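Local coordinates for protein B-agarase (Saccharophagus degradans, PDB 4BQ2) that hydrolyses agarose as an exo-acting beta-agarase of glycoside hydrolase family 50, cutting beta-linkages from the end of the polysaccharide chain, at residues L138-P143 with Q151-W156; Y300-A305 with A332-A337; E475-S480 with H592-H597. One frame throughout, in Å; residues are numbered along the deposited sequence.

Interaction 1. Residues L138-P143 with Q151-W156; sequences LRSNPP and QFVWMW
Ser140 and Trp154 carry the single direct hydrogen bond between the two segments. The backbone N of Trp154 donates to Ser140 OG at 3.0 Å, with an N-H...O angle of 161°, and the CA atoms of the two residues come within 5.2 Å of each other. The serine hydroxyl reaches across because chi1 (-152°) turns it to the far side of CB from its own backbone N. One further polar link runs through water: a single molecule accepts from Arg139 NH1 at 3.0 Å, in the plane of the guanidinium, and donates to Met155 O at 2.6 Å. Arg139 is also held by NH2, which bonds to Asp712 O, and Trp154 NE1 bonds weakly to Leu132 O.

Topologically, residues 151-155 lie on the interrupted strand 150-155, which pairs antiparallel with 97-104 and parallel with 110-115 in the agarase CBM-like domain. A classic beta bulge at Met155 and Trp156, opposite Thr99, marks the corner where the chain leaves the strand. The irregular segment 138-143 belongs to the long loop leading into this strand and runs nearly antiparallel to it, the end-to-end directions being 170° apart. Some of its partners lie much later in the sequence: Ser140 O accepts from Asn715 ND2, and the Arg139 backbone bonds to Gly713. Asn141 instead bonds to Ser136 and Asp120.

Van der Waals and ring-edge contacts complete the interface. Val153 CG1 packs against the serine, 3.6 Å from Ser140 CB. The indole of Trp154 presents an edge to the loop, with CD1 at 3.3 Å from Arg139 O and that oxygen near the ring plane; Arg139 O is buried here and has no hydrogen-bond partner in the model. At the more exposed end, the side chain of Gln151 lies against Pro143.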
loop_
_atom_site.group_PDB
_atom_site.type_symbol
_atom_site.label_atom_id
_atom_site.label_comp_id
_atom_site.label_asym_id
_atom_site.label_seq_id
_atom_site.Cartn_x
_atom_site.Cartn_y
_atom_site.Cartn_z
ATOM N N LEU A 138 -11.419 10.806 2.015
ATOM C CA LEU A 138 -10.442 10.719 0.940
ATOM C C LEU A 138 -9.045 10.784 1.566
ATOM O O LEU A 138 -8.841 11.565 2.504
ATOM C CB LEU A 138 -10.622 11.905 0.002
ATOM C CG LEU A 138 -11.690 11.733 -1.096
ATOM C CD1 LEU A 138 -13.084 11.632 -0.511
ATOM C CD2 LEU A 138 -11.571 12.891 -2.066
ATOM N N ARG A 139 -8.096 9.964 1.077
ATOM C CA ARG A 139 -6.732 9.980 1.616
ATOM C C ARG A 139 -6.097 11.337 1.368
ATOM O O ARG A 139 -5.336 11.825 2.178
ATOM C CB ARG A 139 -5.845 8.870 0.994
ATOM C CG ARG A 139 -4.477 8.740 1.688
ATOM C CD ARG A 139 -4.654 8.499 3.194
ATOM N NE ARG A 139 -5.581 7.384 3.458
ATOM C CZ ARG A 139 -5.227 6.119 3.664
ATOM N NH1 ARG A 139 -3.934 5.767 3.688
ATOM N NH2 ARG A 139 -6.168 5.204 3.882
ATOM N N SER A 140 -6.420 11.936 0.227
ATOM C CA SER A 140 -6.090 13.318 -0.032
ATOM C C SER A 140 -7.253 13.919 -0.797
ATOM O O SER A 140 -7.945 13.236 -1.594
ATOM C CB SER A 140 -4.793 13.449 -0.834
ATOM O OG SER A 140 -4.156 14.682 -0.541
ATOM N N ASN A 141 -7.459 15.204 -0.542
ATOM C CA ASN A 141 -8.603 15.921 -1.042
ATOM C C ASN A 141 -8.313 16.653 -2.308
ATOM O O ASN A 141 -7.156 16.986 -2.602
ATOM C CB ASN A 141 -9.073 16.952 0.024
ATOM C CG ASN A 141 -10.056 16.361 1.013
ATOM O OD1 ASN A 141 -10.579 15.262 0.805
ATOM N ND2 ASN A 141 -10.311 17.077 2.110
ATOM N N PRO A 142 -9.387 16.999 -3.046
ATOM C CA PRO A 142 -9.185 18.003 -4.080
ATOM C C PRO A 142 -8.744 19.286 -3.386
ATOM O O PRO A 142 -8.996 19.440 -2.194
ATOM C CB PRO A 142 -10.582 18.162 -4.721
ATOM C CG PRO A 142 -11.540 17.534 -3.775
ATOM C CD PRO A 142 -10.786 16.546 -2.929
ATOM N N PRO A 143 -8.090 20.201 -4.106
ATOM C CA PRO A 143 -7.657 21.425 -3.408
ATOM C C PRO A 143 -8.843 22.245 -2.885
ATOM O O PRO A 143 -9.938 22.159 -3.440
ATOM C CB PRO A 143 -6.888 22.194 -4.492
ATOM C CG PRO A 143 -7.284 21.579 -5.782
ATOM C CD PRO A 143 -7.579 20.141 -5.481
ATOM N N GLN A 151 -0.742 21.321 -4.889
ATOM C CA GLN A 151 -0.856 21.007 -3.462
ATOM C C GLN A 151 -0.067 19.731 -3.152
ATOM O O GLN A 151 -0.299 18.700 -3.794
ATOM C CB GLN A 151 -2.336 20.848 -3.042
ATOM C CG GLN A 151 -2.420 20.616 -1.545
ATOM C CD GLN A 151 -3.801 20.659 -0.930
ATOM O OE1 GLN A 151 -4.814 20.289 -1.546
ATOM N NE2 GLN A 151 -3.835 21.029 0.332
ATOM N N PHE A 152 0.880 19.791 -2.206
ATOM C CA PHE A 152 1.554 18.567 -1.730
ATOM C C PHE A 152 0.450 17.620 -1.273
ATOM O O PHE A 152 -0.549 18.047 -0.636
ATOM C CB PHE A 152 2.471 18.843 -0.537
ATOM C CG PHE A 152 3.930 19.089 -0.880
ATOM C CD1 PHE A 152 4.839 18.030 -0.926
ATOM C CD2 PHE A 152 4.417 20.392 -1.057
ATOM C CE1 PHE A 152 6.199 18.246 -1.195
ATOM C CE2 PHE A 152 5.763 20.618 -1.333
ATOM C CZ PHE A 152 6.665 19.549 -1.393
ATOM N N VAL A 153 0.614 16.335 -1.569
ATOM C CA VAL A 153 -0.464 15.391 -1.313
ATOM C C VAL A 153 -0.349 14.866 0.097
ATOM O O VAL A 153 0.752 14.544 0.545
ATOM C CB VAL A 153 -0.362 14.203 -2.283
ATOM C CG1 VAL A 153 -1.426 13.149 -2.045
ATOM C CG2 VAL A 153 -0.418 14.710 -3.719
ATOM N N TRP A 154 -1.478 14.673 0.773
ATOM C CA TRP A 154 -1.433 14.139 2.122
ATOM C C TRP A 154 -1.010 12.670 2.103
ATOM O O TRP A 154 -1.541 11.885 1.311
ATOM C CB TRP A 154 -2.808 14.243 2.790
ATOM C CG TRP A 154 -2.772 13.731 4.191
ATOM C CD1 TRP A 154 -3.330 12.575 4.661
ATOM C CD2 TRP A 154 -2.134 14.356 5.303
ATOM N NE1 TRP A 154 -3.054 12.424 6.004
ATOM C CE2 TRP A 154 -2.323 13.513 6.421
ATOM C CE3 TRP A 154 -1.411 15.559 5.467
ATOM C CZ2 TRP A 154 -1.847 13.841 7.704
ATOM C CZ3 TRP A 154 -0.918 15.884 6.755
ATOM C CH2 TRP A 154 -1.138 15.021 7.852
ATOM N N MET A 155 -0.084 12.313 3.001
ATOM C CA MET A 155 0.393 10.946 3.170
ATOM C C MET A 155 -0.006 10.397 4.542
ATOM O O MET A 155 -0.807 9.432 4.648
ATOM C CB MET A 155 1.919 10.870 2.936
ATOM C CG MET A 155 2.341 11.353 1.548
ATOM S SD MET A 155 1.746 10.300 0.198
ATOM C CE MET A 155 3.031 9.047 0.219
ATOM N N TRP A 156 0.529 10.993 5.604
ATOM C CA TRP A 156 0.202 10.541 6.972
ATOM C C TRP A 156 0.769 11.518 7.980
ATOM O O TRP A 156 1.581 12.386 7.627
ATOM C CB TRP A 156 0.815 9.150 7.258
ATOM C CG TRP A 156 2.216 9.015 6.735
ATOM C CD1 TRP A 156 3.361 9.533 7.272
ATOM C CD2 TRP A 156 2.607 8.331 5.544
ATOM N NE1 TRP A 156 4.448 9.210 6.487
ATOM C CE2 TRP A 156 4.005 8.480 5.412
ATOM C CE3 TRP A 156 1.904 7.603 4.567
ATOM C CZ2 TRP A 156 4.721 7.925 4.341
ATOM C CZ3 TRP A 156 2.618 7.067 3.481
ATOM C CH2 TRP A 156 4.013 7.224 3.390
HETATM O O HOH W 1 -1.348 7.211 3.342
#

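Interaction 2. Residues Y300-A305 with A332-A337; sequences YDYDQA and ATRHLA
Tyr300 and Asp301 pair with Leu336 and His335 in a short antiparallel ladder at the border of a four-stranded sheet, where 335-336 is an outermost strand and 296-301 its neighbour. Asp301 and His335 form the hydrogen-bonded pair: Asp301 N donates to His335 O at 2.8 Å and His335 N returns a bond to Asp301 O at 3.0 Å. Tyr300 and Leu336 form the adjacent non-hydrogen-bonded pair, and their CA atoms are 4.6 Å apart. Beyond the ladder, Asp303 N continues the polar stitching with an almost straight bond (174°) to Thr333 OG1 at 2.9 Å; the same hydroxyl also bonds to Ser330 O.

The phenol ring of Tyr300 is sandwiched. Over one face the guanidinium of Arg334 lies flat, its plane 15° from the ring's, and Arg334 CZ stands 3.7 Å from the ring centroid in cation-pi geometry. Over the opposite face Leu336 CD1 makes a CH-pi contact, 4.1 Å from the centroid. Nearer the backbone, Arg334 CB touches the edge of a second ring, 3.8 Å from Tyr302 CE1.

His335 sits over the other strand's backbone. With CG placed between backbone N and carbonyl carbon (chi1 64°), its imidazole covers Asp301 O, which lies 3.3 Å above the ring plane, while ND1 makes a weak bond to Thr333 O.

Charges are compensated just outside the segments: Arg334 NE forms a salt bridge with Glu374, which also accepts from Tyr302 OH, and Asp301 OD2 forms one with Arg372 while its OD1 bonds to Tyr361 OH. The arginine is thus held at its NE edge by a carboxylate while its face rests on an aromatic ring, a combination that probably stabilises its positive charge and restrains rotation of the guanidinium.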
loop_
_atom_site.group_PDB
_atom_site.type_symbol
_atom_site.label_atom_id
_atom_site.label_comp_id
_atom_site.label_asym_id
_atom_site.label_seq_id
_atom_site.Cartn_x
_atom_site.Cartn_y
_atom_site.Cartn_z
ATOM N N TYR A 300 -25.148 7.222 2.233
ATOM C CA TYR A 300 -26.420 6.681 2.718
ATOM C C TYR A 300 -26.262 5.445 3.623
ATOM O O TYR A 300 -25.209 4.770 3.627
ATOM C CB TYR A 300 -27.369 6.413 1.549
ATOM C CG TYR A 300 -27.763 7.684 0.809
ATOM C CD1 TYR A 300 -26.914 8.244 -0.141
ATOM C CD2 TYR A 300 -28.972 8.339 1.087
ATOM C CE1 TYR A 300 -27.255 9.407 -0.815
ATOM C CE2 TYR A 300 -29.321 9.503 0.423
ATOM C CZ TYR A 300 -28.455 10.029 -0.534
ATOM O OH TYR A 300 -28.770 11.181 -1.216
ATOM N N ASP A 301 -27.322 5.148 4.384
ATOM C CA ASP A 301 -27.351 3.998 5.257
ATOM C C ASP A 301 -28.726 3.329 5.202
ATOM O O ASP A 301 -29.695 3.910 4.699
ATOM C CB ASP A 301 -26.932 4.378 6.690
ATOM C CG ASP A 301 -26.268 3.219 7.437
ATOM O OD1 ASP A 301 -26.240 2.069 6.918
ATOM O OD2 ASP A 301 -25.769 3.456 8.562
ATOM N N TYR A 302 -28.779 2.086 5.647
ATOM C CA TYR A 302 -30.003 1.307 5.613
ATOM C C TYR A 302 -30.418 0.982 7.041
ATOM O O TYR A 302 -29.580 0.998 7.953
ATOM C CB TYR A 302 -29.796 -0.002 4.838
ATOM C CG TYR A 302 -29.339 0.170 3.388
ATOM C CD1 TYR A 302 -29.761 1.256 2.617
ATOM C CD2 TYR A 302 -28.491 -0.769 2.786
ATOM C CE1 TYR A 302 -29.339 1.410 1.297
ATOM C CE2 TYR A 302 -28.068 -0.611 1.471
ATOM C CZ TYR A 302 -28.505 0.479 0.734
ATOM O OH TYR A 302 -28.099 0.628 -0.570
ATOM N N ASP A 303 -31.702 0.720 7.265
ATOM C CA ASP A 303 -32.118 0.345 8.613
ATOM C C ASP A 303 -31.687 -1.108 8.863
ATOM O O ASP A 303 -31.963 -2.012 8.069
ATOM C CB ASP A 303 -33.606 0.642 8.869
ATOM C CG ASP A 303 -33.865 2.134 9.198
ATOM O OD1 ASP A 303 -33.579 2.569 10.336
ATOM O OD2 ASP A 303 -34.348 2.881 8.319
ATOM N N GLN A 304 -30.963 -1.288 9.962
ATOM C CA GLN A 304 -30.168 -2.485 10.262
ATOM C C GLN A 304 -30.940 -3.806 10.284
ATOM O O GLN A 304 -30.338 -4.869 10.085
ATOM C CB GLN A 304 -29.321 -2.291 11.528
ATOM C CG GLN A 304 -28.353 -1.115 11.418
ATOM C CD GLN A 304 -27.314 -1.298 10.307
ATOM O OE1 GLN A 304 -27.340 -0.602 9.286
ATOM N NE2 GLN A 304 -26.401 -2.236 10.503
ATOM N N ALA A 305 -32.256 -3.740 10.485
ATOM C CA ALA A 305 -33.105 -4.942 10.465
ATOM C C ALA A 305 -33.110 -5.616 9.083
ATOM O O ALA A 305 -33.501 -6.789 8.936
ATOM C CB ALA A 305 -34.531 -4.591 10.889
ATOM N N ALA A 332 -35.241 0.732 0.164
ATOM C CA ALA A 332 -36.407 1.566 0.511
ATOM C C ALA A 332 -36.265 2.276 1.859
ATOM O O ALA A 332 -36.856 3.330 2.058
ATOM C CB ALA A 332 -37.701 0.751 0.458
ATOM N N THR A 333 -35.479 1.701 2.772
ATOM C CA THR A 333 -35.235 2.291 4.101
ATOM C C THR A 333 -34.056 3.268 4.074
ATOM O O THR A 333 -33.686 3.857 5.087
ATOM C CB THR A 333 -34.931 1.231 5.175
ATOM O OG1 THR A 333 -33.585 0.720 5.008
ATOM C CG2 THR A 333 -35.980 0.096 5.165
ATOM N N ARG A 334 -33.491 3.449 2.889
ATOM C CA ARG A 334 -32.311 4.289 2.696
ATOM C C ARG A 334 -32.444 5.735 3.216
ATOM O O ARG A 334 -33.474 6.396 3.027
ATOM C CB ARG A 334 -31.959 4.196 1.230
ATOM C CG ARG A 334 -31.192 5.309 0.580
ATOM C CD ARG A 334 -31.072 4.825 -0.852
ATOM N NE ARG A 334 -29.764 5.108 -1.409
ATOM C CZ ARG A 334 -29.474 6.227 -2.048
ATOM N NH1 ARG A 334 -30.415 7.162 -2.209
ATOM N NH2 ARG A 334 -28.253 6.399 -2.541
ATOM N N HIS A 335 -31.406 6.196 3.909
ATOM C CA HIS A 335 -31.413 7.515 4.570
ATOM C C HIS A 335 -30.018 8.121 4.606
ATOM O O HIS A 335 -29.003 7.404 4.609
ATOM C CB HIS A 335 -32.022 7.461 6.000
ATOM C CG HIS A 335 -31.237 6.625 6.970
ATOM N ND1 HIS A 335 -31.513 5.293 7.203
ATOM C CD2 HIS A 335 -30.173 6.931 7.755
ATOM C CE1 HIS A 335 -30.661 4.818 8.096
ATOM N NE2 HIS A 335 -29.833 5.790 8.440
ATOM N N LEU A 336 -29.978 9.447 4.641
ATOM C CA LEU A 336 -28.732 10.183 4.693
ATOM C C LEU A 336 -28.040 10.004 6.039
ATOM O O LEU A 336 -28.644 10.180 7.093
ATOM C CB LEU A 336 -28.997 11.666 4.398
ATOM C CG LEU A 336 -27.847 12.552 3.901
ATOM C CD1 LEU A 336 -27.269 11.992 2.607
ATOM C CD2 LEU A 336 -28.283 14.012 3.729
ATOM N N ALA A 337 -26.769 9.627 5.993
ATOM C CA ALA A 337 -25.932 9.544 7.189
ATOM C C ALA A 337 -24.749 10.508 7.065
ATOM O O ALA A 337 -24.256 11.034 8.057
ATOM C CB ALA A 337 -25.454 8.113 7.414
#

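Interaction 3. Residues E475-S480 with H592-H597; sequences EEIKNS and HYMPNH
His597 reaches across to Ser480 with the one firm polar bond of this contact. NE2 donates to Ser480 O at 2.9 Å and 163°; the oxygen lies close to the imidazole plane, but the donor approaches from 43° above the carbonyl plane. Each segment has its own backbone bond beside the partner: Ser480 N to Ile477 O at 2.9 Å, just past the helix end, and His597 N to Met594 O at 3.2 Å, closing a type I turn.

On the buried side, apolar atoms back the histidine. In one of the two conformers of Ile477, CG2 lies over a face of the imidazole, 4.2 Å from His597 CE1, and Ile477 CG1 stands the same 4.2 Å from Met594 SD; this packing is less certain for resting on one conformer. Cys483 and Val486 of strand 483-488 extend this layer, and Tyr261 meets the histidine ring edge-to-face. The outer side differs: Asn479 and Asn596 bring their side chains together near the surface, amide planes 33° apart. Only 229 Å² is buried in all, so the contact is small.

Both segments are the ends of helices turning toward strands: helix 460-477 leads into strand 483-488, and helix 565-593 into strand 598-599. Such alpha-to-beta turns fit the (beta/alpha)8 barrel expected for this family, where they would be expected at the end of the barrel remote from the active site. The helices also touch directly, Ser474 OG bonding to Tyr593 O and Met467 and Arg471 packing on Tyr593.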
loop_
_atom_site.group_PDB
_atom_site.type_symbol
_atom_site.label_atom_id
_atom_site.label_comp_id
_atom_site.label_asym_id
_atom_site.label_seq_id
_atom_site.Cartn_x
_atom_site.Cartn_y
_atom_site.Cartn_z
ATOM N N GLU A 475 -10.238 -25.982 -0.737
ATOM C CA GLU A 475 -11.507 -26.224 -1.434
ATOM C C GLU A 475 -11.641 -25.366 -2.715
ATOM O O GLU A 475 -12.162 -25.842 -3.755
ATOM C CB GLU A 475 -12.646 -25.926 -0.465
ATOM C CG GLU A 475 -14.019 -26.236 -0.980
ATOM C CD GLU A 475 -15.017 -26.038 0.135
ATOM O OE1 GLU A 475 -15.077 -24.928 0.686
ATOM O OE2 GLU A 475 -15.679 -27.018 0.495
ATOM N N GLU A 476 -11.151 -24.121 -2.642
ATOM C CA GLU A 476 -11.115 -23.227 -3.789
ATOM C C GLU A 476 -10.160 -23.609 -4.916
ATOM O O GLU A 476 -10.521 -23.476 -6.080
ATOM C CB GLU A 476 -10.740 -21.789 -3.362
ATOM C CG GLU A 476 -11.715 -21.171 -2.396
ATOM C CD GLU A 476 -11.379 -19.749 -2.021
ATOM O OE1 GLU A 476 -10.235 -19.447 -1.669
ATOM O OE2 GLU A 476 -12.303 -18.919 -2.045
ATOM N N ILE A 477 -8.963 -24.037 -4.503
ATOM C CA ILE A 477 -7.780 -24.334 -5.320
ATOM C C ILE A 477 -7.906 -25.650 -6.065
ATOM O O ILE A 477 -7.377 -25.823 -7.171
ATOM C CB ILE A 477 -6.561 -24.475 -4.368
ATOM C CG1 ILE A 477 -6.180 -23.109 -3.803
ATOM C CG2 ILE A 477 -5.383 -25.143 -5.040
ATOM C CD1 ILE A 477 -6.088 -22.034 -4.844
ATOM N N LYS A 478 -8.613 -26.570 -5.429
ATOM C CA LYS A 478 -8.808 -27.976 -5.934
ATOM C C LYS A 478 -7.504 -28.641 -6.347
ATOM O O LYS A 478 -7.413 -29.303 -7.412
ATOM C CB LYS A 478 -9.825 -28.023 -7.077
ATOM C CG LYS A 478 -11.200 -27.445 -6.743
ATOM C CD LYS A 478 -12.149 -27.615 -7.930
ATOM C CE LYS A 478 -13.498 -26.951 -7.677
ATOM N NZ LYS A 478 -14.405 -27.981 -7.093
ATOM N N ASN A 479 -6.474 -28.413 -5.526
ATOM C CA ASN A 479 -5.128 -28.937 -5.770
ATOM C C ASN A 479 -4.628 -28.641 -7.202
ATOM O O ASN A 479 -3.853 -29.422 -7.762
ATOM C CB ASN A 479 -5.131 -30.450 -5.467
ATOM C CG ASN A 479 -3.734 -31.040 -5.379
ATOM O OD1 ASN A 479 -2.808 -30.416 -4.844
ATOM N ND2 ASN A 479 -3.588 -32.288 -5.864
ATOM N N SER A 480 -5.063 -27.524 -7.798
ATOM C CA SER A 480 -4.724 -27.228 -9.221
ATOM C C SER A 480 -3.238 -26.923 -9.400
ATOM O O SER A 480 -2.681 -26.148 -8.627
ATOM C CB SER A 480 -5.499 -25.990 -9.740
ATOM O OG SER A 480 -5.153 -25.727 -11.099
ATOM N N HIS A 592 -1.010 -28.997 5.686
ATOM C CA HIS A 592 -2.025 -30.023 5.941
ATOM C C HIS A 592 -3.038 -30.214 4.780
ATOM O O HIS A 592 -3.360 -31.350 4.363
ATOM C CB HIS A 592 -2.777 -29.684 7.234
ATOM C CG HIS A 592 -3.793 -30.712 7.600
ATOM N ND1 HIS A 592 -3.469 -31.859 8.292
ATOM C CD2 HIS A 592 -5.114 -30.803 7.316
ATOM C CE1 HIS A 592 -4.557 -32.604 8.443
ATOM N NE2 HIS A 592 -5.569 -31.980 7.866
ATOM N N TYR A 593 -3.564 -29.099 4.278
ATOM C CA TYR A 593 -4.638 -29.143 3.294
ATOM C C TYR A 593 -4.124 -29.005 1.892
ATOM O O TYR A 593 -4.820 -29.395 0.950
ATOM C CB TYR A 593 -5.668 -28.042 3.576
ATOM C CG TYR A 593 -6.555 -28.355 4.770
ATOM C CD1 TYR A 593 -7.577 -29.302 4.653
ATOM C CD2 TYR A 593 -6.382 -27.718 5.993
ATOM C CE1 TYR A 593 -8.411 -29.587 5.720
ATOM C CE2 TYR A 593 -7.216 -28.004 7.072
ATOM C CZ TYR A 593 -8.236 -28.934 6.921
ATOM O OH TYR A 593 -9.086 -29.281 7.958
ATOM N N MET A 594 -2.939 -28.412 1.746
ATOM C CA MET A 594 -2.382 -28.193 0.385
ATOM C C MET A 594 -0.944 -28.612 0.411
ATOM O O MET A 594 -0.051 -27.785 0.274
ATOM C CB MET A 594 -2.531 -26.717 -0.059
ATOM C CG MET A 594 -3.981 -26.299 -0.297
ATOM S SD MET A 594 -4.285 -24.516 -0.286
ATOM C CE MET A 594 -4.193 -24.154 1.472
ATOM N N PRO A 595 -0.700 -29.933 0.572
ATOM C CA PRO A 595 0.673 -30.375 0.741
ATOM C C PRO A 595 1.601 -30.141 -0.453
ATOM O O PRO A 595 2.834 -30.157 -0.270
ATOM C CB PRO A 595 0.522 -31.866 1.010
ATOM C CG PRO A 595 -0.729 -32.256 0.286
ATOM C CD PRO A 595 -1.646 -31.072 0.541
ATOM N N ASN A 596 1.033 -29.973 -1.653
ATOM C CA ASN A 596 1.813 -29.798 -2.862
ATOM C C ASN A 596 2.227 -28.344 -3.146
ATOM O O ASN A 596 3.106 -28.117 -3.974
ATOM C CB ASN A 596 1.028 -30.311 -4.061
ATOM C CG ASN A 596 0.606 -31.763 -3.921
ATOM O OD1 ASN A 596 -0.603 -32.085 -3.841
ATOM N ND2 ASN A 596 1.571 -32.634 -3.848
ATOM N N HIS A 597 1.600 -27.376 -2.470
ATOM C CA HIS A 597 1.709 -25.978 -2.890
ATOM C C HIS A 597 2.633 -25.148 -2.023
ATOM O O HIS A 597 2.741 -25.393 -0.824
ATOM C CB HIS A 597 0.309 -25.353 -2.981
ATOM C CG HIS A 597 -0.458 -25.876 -4.146
ATOM N ND1 HIS A 597 -1.197 -27.038 -4.090
ATOM C CD2 HIS A 597 -0.573 -25.411 -5.410
ATOM C CE1 HIS A 597 -1.722 -27.277 -5.283
ATOM N NE2 HIS A 597 -1.377 -26.289 -6.094
#

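How the interactions relate
The three contacts follow one another along the chain without overlap, and none touches another. Interaction 1 lies within the CBM-like domain but also meets the later chain at His664 and 712-715, consistent with a domain interface; interaction 2 belongs to a separate four-stranded antiparallel sheet, with centres about 30 Å apart and nearest atoms about 13 Å. Interaction 3, in the beta-galactosidase-like part of the chain, is about 43 Å from interaction 1 and about 41 Å from interaction 2, centre to centre. They share no strand or helix. Together they sample a modular enzyme: a beta-rich, CBM-like domain, probably accessory, a peripheral small sheet, and helix-to-strand turns probably of the catalytic barrel.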